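Local coordinates for protein pentalenene synthase (Streptomyces chartreusis NRRL 3882, PDB 6Q4S) that probably cyclises (2E,6E)-farnesyl diphosphate to the bicyclic sesquiterpenol 7-epi-alpha-eudesmol, with magnesium as cofactor, at residues R210-L214 with E269-Q274; R141-W146 with H185-E191; Q201-V207 with M280-L286. All blocks are in the same frame, centred on the assembly; numbering follows the deposited sequence.

From the N terminus the chain first closes contact 2, where helix 183-194 turns back on helix 136-161 near the middle of the all-helical fold. Contact 2 is complete before the other two begin. The next segment, 201-207, ends the short helix 200-203 and starts helix 206-228. Segment 280-286, 73 residues on, packs against it and closes contact 3, the widest loop of the three. Contact 1 lies within that loop and joins the same two long helices, 206-228 and 252-284, further from the C-terminal end of the latter. Arg212 of helix 206-228 reaches across to Asp188 in a salt bridge and so ties contact 1 to contact 2. Contacts 2 and 3 both touch the second subunit.

Contact 1 of 3, residues R210-L214 with E269-Q274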
loop_
_atom_site.group_PDB
_atom_site.type_symbol
_atom_site.label_atom_id
_atom_site.label_comp_id
_atom_site.label_asym_id
_atom_site.label_seq_id
_atom_site.Cartn_x
_atom_site.Cartn_y
_atom_site.Cartn_z
ATOM N N ARG A 210 16.817 -6.937 4.561
ATOM C CA ARG A 210 17.643 -7.804 3.725
ATOM C C ARG A 210 17.304 -9.292 3.814
ATOM O O ARG A 210 17.352 -10.017 2.825
ATOM C CB ARG A 210 19.126 -7.502 4.075
ATOM C CG ARG A 210 20.130 -8.256 3.280
ATOM C CD ARG A 210 20.137 -7.817 1.861
ATOM N NE ARG A 210 21.235 -8.463 1.152
ATOM C CZ ARG A 210 21.336 -8.518 -0.175
ATOM N NH1 ARG A 210 20.418 -7.979 -0.998
ATOM N NH2 ARG A 210 22.358 -9.142 -0.692
ATOM N N MET A 211 16.971 -9.790 5.004
ATOM C CA MET A 211 16.568 -11.169 5.144
ATOM C C MET A 211 15.349 -11.553 4.297
ATOM O O MET A 211 15.323 -12.618 3.719
ATOM C CB MET A 211 16.304 -11.523 6.602
ATOM C CG MET A 211 17.594 -11.661 7.384
ATOM S SD MET A 211 17.360 -11.826 9.170
ATOM C CE MET A 211 16.606 -13.422 9.414
ATOM N N ARG A 212 14.357 -10.664 4.242
ATOM C CA ARG A 212 13.168 -10.868 3.441
ATOM C C ARG A 212 13.518 -10.907 1.948
ATOM O O ARG A 212 13.014 -11.758 1.203
ATOM C CB ARG A 212 12.145 -9.748 3.744
ATOM C CG ARG A 212 11.555 -9.836 5.154
ATOM C CD ARG A 212 10.923 -8.541 5.676
ATOM N NE ARG A 212 9.776 -8.046 4.901
ATOM C CZ ARG A 212 8.501 -8.429 5.032
ATOM N NH1 ARG A 212 8.146 -9.357 5.899
ATOM N NH2 ARG A 212 7.552 -7.842 4.291
ATOM N N ASP A 213 14.364 -9.981 1.526
ATOM C CA ASP A 213 14.847 -9.975 0.143
ATOM C C ASP A 213 15.611 -11.238 -0.220
ATOM O O ASP A 213 15.336 -11.827 -1.279
ATOM C CB ASP A 213 15.738 -8.800 -0.118
ATOM C CG ASP A 213 14.990 -7.497 -0.249
ATOM O OD1 ASP A 213 13.752 -7.435 -0.529
ATOM O OD2 ASP A 213 15.705 -6.495 -0.153
ATOM N N LEU A 214 16.507 -11.691 0.645
ATOM C CA LEU A 214 17.215 -12.987 0.357
ATOM C C LEU A 214 16.326 -14.217 0.392
ATOM O O LEU A 214 16.493 -15.147 -0.393
ATOM C CB LEU A 214 18.367 -13.187 1.321
ATOM C CG LEU A 214 19.476 -12.149 1.225
ATOM C CD1 LEU A 214 20.330 -12.168 2.457
ATOM C CD2 LEU A 214 20.383 -12.360 -0.008
ATOM N N GLU A 269 24.120 -16.084 2.705
ATOM C CA GLU A 269 24.064 -14.733 3.216
ATOM C C GLU A 269 22.830 -14.604 4.208
ATOM O O GLU A 269 22.934 -13.919 5.226
ATOM C CB GLU A 269 23.986 -13.685 2.109
ATOM C CG GLU A 269 24.068 -12.248 2.668
ATOM C CD GLU A 269 23.786 -11.114 1.667
ATOM O OE1 GLU A 269 23.741 -11.346 0.441
ATOM O OE2 GLU A 269 23.592 -9.946 2.108
ATOM N N TYR A 270 21.708 -15.212 3.843
ATOM C CA TYR A 270 20.511 -15.313 4.708
ATOM C C TYR A 270 20.887 -15.903 6.084
ATOM O O TYR A 270 20.612 -15.282 7.155
ATOM C CB TYR A 270 19.326 -16.125 4.067
ATOM C CG TYR A 270 18.214 -16.340 5.102
ATOM C CD1 TYR A 270 17.326 -15.294 5.438
ATOM C CD2 TYR A 270 18.136 -17.514 5.810
ATOM C CE1 TYR A 270 16.364 -15.460 6.418
ATOM C CE2 TYR A 270 17.196 -17.693 6.815
ATOM C CZ TYR A 270 16.312 -16.668 7.133
ATOM O OH TYR A 270 15.374 -16.865 8.139
ATOM N N LEU A 271 21.574 -17.053 6.064
ATOM C CA LEU A 271 22.043 -17.667 7.302
ATOM C C LEU A 271 22.989 -16.793 8.136
ATOM O O LEU A 271 22.883 -16.804 9.375
ATOM C CB LEU A 271 22.642 -19.028 7.024
ATOM C CG LEU A 271 21.660 -20.033 6.451
ATOM C CD1 LEU A 271 22.375 -21.321 6.032
ATOM C CD2 LEU A 271 20.508 -20.338 7.424
ATOM N N GLU A 272 23.869 -16.019 7.495
ATOM C CA GLU A 272 24.736 -15.041 8.224
ATOM C C GLU A 272 23.909 -13.943 8.908
ATOM O O GLU A 272 24.240 -13.479 10.016
ATOM C CB GLU A 272 25.754 -14.337 7.311
ATOM C CG GLU A 272 26.914 -15.190 6.778
ATOM C CD GLU A 272 27.629 -14.638 5.506
ATOM O OE1 GLU A 272 27.422 -13.465 5.074
ATOM O OE2 GLU A 272 28.428 -15.411 4.909
ATOM N N LEU A 273 22.873 -13.463 8.233
ATOM C CA LEU A 273 22.048 -12.390 8.837
ATOM C C LEU A 273 21.215 -13.003 9.967
ATOM O O LEU A 273 21.031 -12.395 11.023
ATOM C CB LEU A 273 21.209 -11.676 7.778
ATOM C CG LEU A 273 22.017 -10.860 6.799
ATOM C CD1 LEU A 273 21.175 -10.429 5.620
ATOM C CD2 LEU A 273 22.578 -9.656 7.487
ATOM N N GLN A 274 20.735 -14.210 9.787
ATOM C CA GLN A 274 20.082 -14.902 10.896
ATOM C C GLN A 274 20.895 -14.897 12.215
ATOM O O GLN A 274 20.350 -14.664 13.290
ATOM C CB GLN A 274 19.757 -16.326 10.545
ATOM C CG GLN A 274 18.310 -16.650 10.434
ATOM C CD GLN A 274 18.031 -18.117 10.279
ATOM O OE1 GLN A 274 18.875 -19.000 10.604
ATOM N NE2 GLN A 274 16.812 -18.415 9.874
#
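Met211 and Tyr270 mark the nearest backbone approach, CA to CA 5.7 Å, where the helices of 210-214 and 269-274 run nearly antiparallel at 153° with their axes 9.5 Å apart. The polar side of the contact is a salt bridge between Arg210 and Glu269. The arginine presents its side edge, with NE and NH2 each reaching a different carboxylate oxygen. Arg210 NE bonds to Glu269 OE2 at 2.9 Å, with the oxygen in the guanidinium plane but met from above the carboxylate plane. Arg210 NH2 meets Glu269 OE1 on its syn side at 2.8 Å. The two flat groups are turned 48° against each other. Leu214 CD2 lies over one guanidinium face, toward its rim. Leu273 CD1 packs against the aliphatic part of the arginine, 3.4 Å from Arg210 CG.

The apolar side is carried by Met211. Met211 CG sits 3.6 Å from Leu273 CB, the two side chains running in opposite directions. A bend at the last torsion (chi3 69°) brings Met211 CE obliquely to the Tyr270 ring, 3.6 Å from Tyr270 CE1. The same methyl also touches Gln274 CG. Between the two sides, Leu214 CD1 fits against Leu273 CD1 at 3.7 Å.

This antiparallel packing in the all-alpha terpene synthase fold joins helix 206-228 to helix 252-284, away from the metal and substrate sites, with a salt bridge at its partly exposed edge and apolar side chains beneath. Tyr270 also packs on Val298 and Ile301 of helix 288-313 and on Phe11, while Arg212 turns away to helix 183-194.

Contact 2 of 3, residues R141-W146 with H185-E191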
loop_
_atom_site.group_PDB
_atom_site.type_symbol
_atom_site.label_atom_id
_atom_site.label_comp_id
_atom_site.label_asym_id
_atom_site.label_seq_id
_atom_site.Cartn_x
_atom_site.Cartn_y
_atom_site.Cartn_z
ATOM N N ARG A 141 1.601 -2.704 5.806
ATOM C CA ARG A 141 2.711 -3.496 5.351
ATOM C C ARG A 141 2.259 -4.600 4.375
ATOM O O ARG A 141 2.850 -4.730 3.301
ATOM C CB ARG A 141 3.505 -4.044 6.544
ATOM C CG ARG A 141 4.501 -5.142 6.182
ATOM C CD ARG A 141 5.705 -5.185 7.118
ATOM N NE ARG A 141 5.341 -5.381 8.519
ATOM C CZ ARG A 141 4.945 -6.520 9.091
ATOM N NH1 ARG A 141 4.610 -6.515 10.410
ATOM N NH2 ARG A 141 4.832 -7.645 8.399
ATOM N N PHE A 142 1.238 -5.380 4.751
ATOM C CA PHE A 142 0.683 -6.434 3.897
ATOM C C PHE A 142 0.214 -5.844 2.563
ATOM O O PHE A 142 0.499 -6.366 1.460
ATOM C CB PHE A 142 -0.455 -7.218 4.542
ATOM C CG PHE A 142 -1.019 -8.289 3.620
ATOM C CD1 PHE A 142 -1.984 -7.992 2.673
ATOM C CD2 PHE A 142 -0.539 -9.555 3.669
ATOM C CE1 PHE A 142 -2.424 -8.948 1.758
ATOM C CE2 PHE A 142 -0.995 -10.543 2.809
ATOM C CZ PHE A 142 -1.945 -10.244 1.840
ATOM N N ALA A 143 -0.504 -4.751 2.660
ATOM C CA ALA A 143 -1.124 -4.172 1.503
ATOM C C ALA A 143 -0.062 -3.725 0.481
ATOM O O ALA A 143 -0.207 -3.893 -0.729
ATOM C CB ALA A 143 -1.999 -2.998 1.894
ATOM N N ALA A 144 1.007 -3.150 0.963
ATOM C CA ALA A 144 2.031 -2.733 -0.007
ATOM C C ALA A 144 2.774 -3.963 -0.537
ATOM O O ALA A 144 3.041 -4.020 -1.690
ATOM C CB ALA A 144 2.988 -1.759 0.651
ATOM N N SER A 145 3.116 -4.942 0.302
ATOM C CA SER A 145 3.791 -6.152 -0.171
ATOM C C SER A 145 2.985 -6.872 -1.296
ATOM O O SER A 145 3.497 -7.188 -2.376
ATOM C CB SER A 145 4.050 -7.138 0.991
ATOM O OG SER A 145 4.973 -6.678 1.949
ATOM N N TRP A 146 1.708 -7.092 -1.033
ATOM C CA TRP A 146 0.760 -7.723 -1.953
ATOM C C TRP A 146 0.622 -6.908 -3.248
ATOM O O TRP A 146 0.624 -7.454 -4.344
ATOM C CB TRP A 146 -0.591 -7.767 -1.258
ATOM C CG TRP A 146 -1.785 -8.303 -2.024
ATOM C CD1 TRP A 146 -2.897 -7.580 -2.371
ATOM C CD2 TRP A 146 -2.075 -9.648 -2.407
ATOM N NE1 TRP A 146 -3.794 -8.365 -2.984
ATOM C CE2 TRP A 146 -3.338 -9.634 -3.035
ATOM C CE3 TRP A 146 -1.371 -10.863 -2.344
ATOM C CZ2 TRP A 146 -3.943 -10.777 -3.563
ATOM C CZ3 TRP A 146 -1.997 -12.016 -2.839
ATOM C CH2 TRP A 146 -3.251 -11.943 -3.476
ATOM N N HIS A 185 4.810 -10.652 1.052
ATOM C CA HIS A 185 3.435 -10.695 1.620
ATOM C C HIS A 185 3.193 -12.084 2.240
ATOM O O HIS A 185 2.403 -12.225 3.244
ATOM C CB HIS A 185 2.335 -10.347 0.607
ATOM C CG HIS A 185 2.233 -11.281 -0.547
ATOM N ND1 HIS A 185 1.613 -12.517 -0.471
ATOM C CD2 HIS A 185 2.568 -11.123 -1.849
ATOM C CE1 HIS A 185 1.642 -13.103 -1.644
ATOM N NE2 HIS A 185 2.191 -12.260 -2.502
ATOM N N SER A 186 3.841 -13.100 1.638
ATOM C CA SER A 186 3.741 -14.492 2.181
ATOM C C SER A 186 4.276 -14.588 3.595
ATOM O O SER A 186 3.636 -15.258 4.449
ATOM C CB SER A 186 4.348 -15.513 1.222
ATOM O OG SER A 186 3.784 -15.368 -0.065
ATOM N N ILE A 187 5.413 -13.938 3.848
ATOM C CA ILE A 187 6.022 -13.846 5.170
ATOM C C ILE A 187 5.172 -13.018 6.106
ATOM O O ILE A 187 4.891 -13.434 7.257
ATOM C CB ILE A 187 7.442 -13.284 5.116
ATOM C CG1 ILE A 187 8.388 -14.314 4.470
ATOM C CG2 ILE A 187 7.972 -12.965 6.525
ATOM C CD1 ILE A 187 9.617 -13.676 3.821
ATOM N N ASP A 188 4.662 -11.894 5.600
ATOM C CA ASP A 188 3.778 -11.032 6.399
ATOM C C ASP A 188 2.602 -11.862 6.962
ATOM O O ASP A 188 2.217 -11.669 8.090
ATOM C CB ASP A 188 3.199 -9.888 5.575
ATOM C CG ASP A 188 4.237 -8.874 5.107
ATOM O OD1 ASP A 188 5.305 -8.703 5.726
ATOM O OD2 ASP A 188 3.947 -8.189 4.125
ATOM N N ALA A 189 2.048 -12.777 6.185
ATOM C CA ALA A 189 0.888 -13.465 6.647
ATOM C C ALA A 189 1.233 -14.432 7.797
ATOM O O ALA A 189 0.310 -14.975 8.408
ATOM C CB ALA A 189 0.233 -14.237 5.533
ATOM N N GLY A 190 2.522 -14.730 8.020
ATOM C CA GLY A 190 2.896 -15.597 9.106
ATOM C C GLY A 190 2.447 -15.044 10.469
ATOM O O GLY A 190 2.080 -15.798 11.385
ATOM N N GLU A 191 2.470 -13.728 10.576
ATOM C CA GLU A 191 2.085 -13.018 11.788
ATOM C C GLU A 191 0.548 -13.231 11.981
ATOM O O GLU A 191 0.104 -13.593 13.065
ATOM C CB GLU A 191 2.401 -11.528 11.630
ATOM C CG GLU A 191 3.850 -11.184 11.805
ATOM C CD GLU A 191 4.236 -9.863 11.168
ATOM O OE1 GLU A 191 4.314 -8.802 11.848
ATOM O OE2 GLU A 191 4.436 -9.875 9.948
#
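Arg141 holds two acidic side chains of the facing helix at once, within a largely buried contact. It meets Glu191 end-on: Arg141 NH1 bonds to Glu191 OE1 and Arg141 NH2 to Glu191 OE2, both at 2.7 Å. Each oxygen uses its syn lone pair, and the two flat groups are nearly coplanar. Arg141 NH2 also bonds to Asp188 OD1 at 2.9 Å, from above a carboxylate steeply turned against the guanidinium. Arg212 extends this network with a salt bridge to the same oxygen. With an alanine in place of Arg141, Glu191 would probably lose its two-pronged partner and be held less firmly, by the bond from Val198 N to OE1.

Ser145 OG lies 2.8 Å from Asp188 OD2. Further along, Trp146 points the edge of its six-membered ring at the face of His185 in a T-shaped stack, planes at 82°. Trp146 CE3 stands over the imidazole centre. His185 chi1 of 63° sets CG between the backbone N and the carbonyl carbon, and the ring then meets the tryptophan edge with its face. Trp146 NE1 is hydrogen-bonded to Leu101 O.

The helices, nearly antiparallel at 157°, belong to the alpha-helical bundle of class I terpene synthases. His185 lies about 10 Å, side chain to side chain, from Arg177, which probably binds substrate.

Contact 3 of 3, residues Q201-V207 with M280-L286; sequences QAMGHPV and MCDELRL
His205 lays one face of its imidazole against Met280. Met280 CG stands over the ring centre, 3.5 Å from the centroid and 8° off the ring normal, a CH-pi contact. The sulfur comes in more obliquely, with Met280 SD 4.0 Å from the same centroid. Pro206 CD lies over the opposite face, offset toward the rim, so the ring is held between the two residues. With CG anti to the backbone N (chi1 -169°), the ring extends toward helix 252-284. At its far edge, His205 NE2 makes a weak hydrogen bond to Glu283 OE2 at 3.3 Å. The carboxylate plane is turned 77° against the ring.

The other ring nitrogen works within its own segment. His205 sits at the N-cap of helix 206-228, and ND1 accepts from Val207 N at 3.2 Å, somewhat tilted from the ring plane. One imidazole thus caps the start of one helix and touches the last turns of another. That second helix ends in a Schellman motif, with Arg285 at positive phi and Leu286 N bonded back to Cys281 O. The contact joins the short link between helices 200-203 and 206-228 to the C-terminal end of helix 252-284.

Apolar groups fill in beside the ring. Val207 CB is 4.0 Å from Met280 SD, and the Met280 methyl turns to Ala202 CB. Leu284 CD1 comes to 3.7 Å of Ala202 CA, and Leu284 CD2 meets the His205 ring obliquely. Past the helix end, Leu286 CD2 lies 3.8 Å from Gln201 NE2, the two side chains running in opposite directions. Val294 of helix 288-313 touches Ala202, Met280 and Leu286. Gln201 packs on Gln201 of the second subunit, and Arg285 forms a salt bridge with Asp287 of that subunit.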
loop_
_atom_site.group_PDB
_atom_site.type_symbol
_atom_site.label_atom_id
_atom_site.label_comp_id
_atom_site.label_asym_id
_atom_site.label_seq_id
_atom_site.Cartn_x
_atom_site.Cartn_y
_atom_site.Cartn_z
ATOM N N GLN A 201 10.013 -1.451 14.549
ATOM C CA GLN A 201 11.416 -1.004 14.416
ATOM C C GLN A 201 12.370 -2.149 14.002
ATOM O O GLN A 201 13.378 -1.866 13.390
ATOM C CB GLN A 201 11.916 -0.276 15.693
ATOM C CG GLN A 201 12.008 -1.139 16.943
ATOM C CD GLN A 201 10.715 -1.228 17.749
ATOM O OE1 GLN A 201 9.646 -1.574 17.240
ATOM N NE2 GLN A 201 10.826 -0.969 19.015
ATOM N N ALA A 202 12.039 -3.409 14.317
ATOM C CA ALA A 202 12.748 -4.556 13.761
ATOM C C ALA A 202 12.432 -4.849 12.262
ATOM O O ALA A 202 13.348 -5.128 11.443
ATOM C CB ALA A 202 12.541 -5.790 14.615
ATOM N N MET A 203 11.166 -4.729 11.873
ATOM C CA MET A 203 10.761 -4.921 10.466
ATOM C C MET A 203 11.458 -3.957 9.498
ATOM O O MET A 203 11.801 -4.357 8.411
ATOM C CB MET A 203 9.204 -4.802 10.247
ATOM C CG MET A 203 8.440 -6.075 10.568
ATOM S SD MET A 203 8.754 -7.564 9.556
ATOM C CE MET A 203 8.976 -6.689 8.137
ATOM N N GLY A 204 11.649 -2.727 9.912
ATOM C CA GLY A 204 12.387 -1.702 9.150
ATOM C C GLY A 204 13.906 -1.636 9.395
ATOM O O GLY A 204 14.574 -0.792 8.847
ATOM N N HIS A 205 14.433 -2.506 10.239
ATOM C CA HIS A 205 15.881 -2.584 10.430
ATOM C C HIS A 205 16.575 -3.217 9.185
ATOM O O HIS A 205 16.004 -4.101 8.548
ATOM C CB HIS A 205 16.166 -3.374 11.683
ATOM C CG HIS A 205 17.584 -3.312 12.131
ATOM N ND1 HIS A 205 18.569 -4.103 11.573
ATOM C CD2 HIS A 205 18.195 -2.538 13.063
ATOM C CE1 HIS A 205 19.722 -3.842 12.162
ATOM N NE2 HIS A 205 19.527 -2.883 13.055
ATOM N N PRO A 206 17.782 -2.754 8.839
ATOM C CA PRO A 206 18.455 -3.281 7.623
ATOM C C PRO A 206 18.671 -4.794 7.575
ATOM O O PRO A 206 18.643 -5.387 6.511
ATOM C CB PRO A 206 19.803 -2.557 7.599
ATOM C CG PRO A 206 19.632 -1.336 8.419
ATOM C CD PRO A 206 18.492 -1.576 9.394
ATOM N N VAL A 207 18.925 -5.406 8.704
ATOM C CA VAL A 207 19.035 -6.835 8.765
ATOM C C VAL A 207 17.772 -7.577 8.344
ATOM O O VAL A 207 17.827 -8.527 7.552
ATOM C CB VAL A 207 19.483 -7.304 10.174
ATOM C CG1 VAL A 207 19.467 -8.811 10.290
ATOM C CG2 VAL A 207 20.882 -6.815 10.516
ATOM N N MET A 280 20.944 -7.302 16.460
ATOM C CA MET A 280 19.966 -6.324 15.989
ATOM C C MET A 280 19.041 -5.947 17.163
ATOM O O MET A 280 18.778 -4.772 17.391
ATOM C CB MET A 280 19.141 -6.868 14.792
ATOM C CG MET A 280 17.880 -6.048 14.459
ATOM S SD MET A 280 16.891 -6.858 13.190
ATOM C CE MET A 280 15.960 -7.968 14.200
ATOM N N CYS A 281 18.573 -6.960 17.890
ATOM C CA CYS A 281 17.696 -6.750 19.013
ATOM C C CYS A 281 18.354 -5.923 20.096
ATOM O O CYS A 281 17.689 -5.085 20.691
ATOM C CB CYS A 281 17.214 -8.069 19.580
ATOM S SG CYS A 281 16.130 -9.014 18.486
ATOM N N ASP A 282 19.649 -6.150 20.327
ATOM C CA ASP A 282 20.467 -5.324 21.255
ATOM C C ASP A 282 20.567 -3.864 20.787
ATOM O O ASP A 282 20.334 -2.948 21.552
ATOM C CB ASP A 282 21.906 -5.898 21.416
ATOM C CG ASP A 282 21.945 -7.302 22.043
ATOM O OD1 ASP A 282 20.954 -7.769 22.636
ATOM O OD2 ASP A 282 22.980 -7.976 21.949
ATOM N N GLU A 283 20.940 -3.646 19.539
ATOM C CA GLU A 283 21.044 -2.278 18.968
ATOM C C GLU A 283 19.705 -1.494 19.009
ATOM O O GLU A 283 19.691 -0.281 19.216
ATOM C CB GLU A 283 21.576 -2.439 17.547
ATOM C CG GLU A 283 21.603 -1.282 16.546
ATOM C CD GLU A 283 22.076 -1.791 15.156
ATOM O OE1 GLU A 283 22.479 -2.988 15.031
ATOM O OE2 GLU A 283 22.046 -1.010 14.176
ATOM N N LEU A 284 18.594 -2.214 18.830
ATOM C CA LEU A 284 17.232 -1.673 19.003
ATOM C C LEU A 284 16.766 -1.562 20.458
ATOM O O LEU A 284 15.762 -0.922 20.694
ATOM C CB LEU A 284 16.210 -2.550 18.229
ATOM C CG LEU A 284 16.373 -2.476 16.703
ATOM C CD1 LEU A 284 15.527 -3.516 16.008
ATOM C CD2 LEU A 284 16.115 -1.057 16.211
ATOM N N ARG A 285 17.465 -2.196 21.408
ATOM C CA ARG A 285 17.099 -2.204 22.852
ATOM C C ARG A 285 15.769 -2.904 23.117
ATOM O O ARG A 285 14.951 -2.463 23.925
ATOM C CB ARG A 285 17.060 -0.799 23.464
ATOM C CG ARG A 285 18.246 0.072 23.148
ATOM C CD ARG A 285 18.066 1.416 23.834
ATOM N NE ARG A 285 18.156 2.554 22.907
ATOM C CZ ARG A 285 17.173 3.003 22.109
ATOM N NH1 ARG A 285 15.979 2.415 22.050
ATOM N NH2 ARG A 285 17.398 4.058 21.336
ATOM N N LEU A 286 15.532 -4.006 22.444
ATOM C CA LEU A 286 14.262 -4.675 22.632
ATOM C C LEU A 286 14.248 -5.414 23.972
ATOM O O LEU A 286 15.246 -5.985 24.363
ATOM C CB LEU A 286 13.953 -5.644 21.472
ATOM C CG LEU A 286 14.036 -5.100 20.050
ATOM C CD1 LEU A 286 13.597 -6.213 19.123
ATOM C CD2 LEU A 286 13.197 -3.841 19.861
#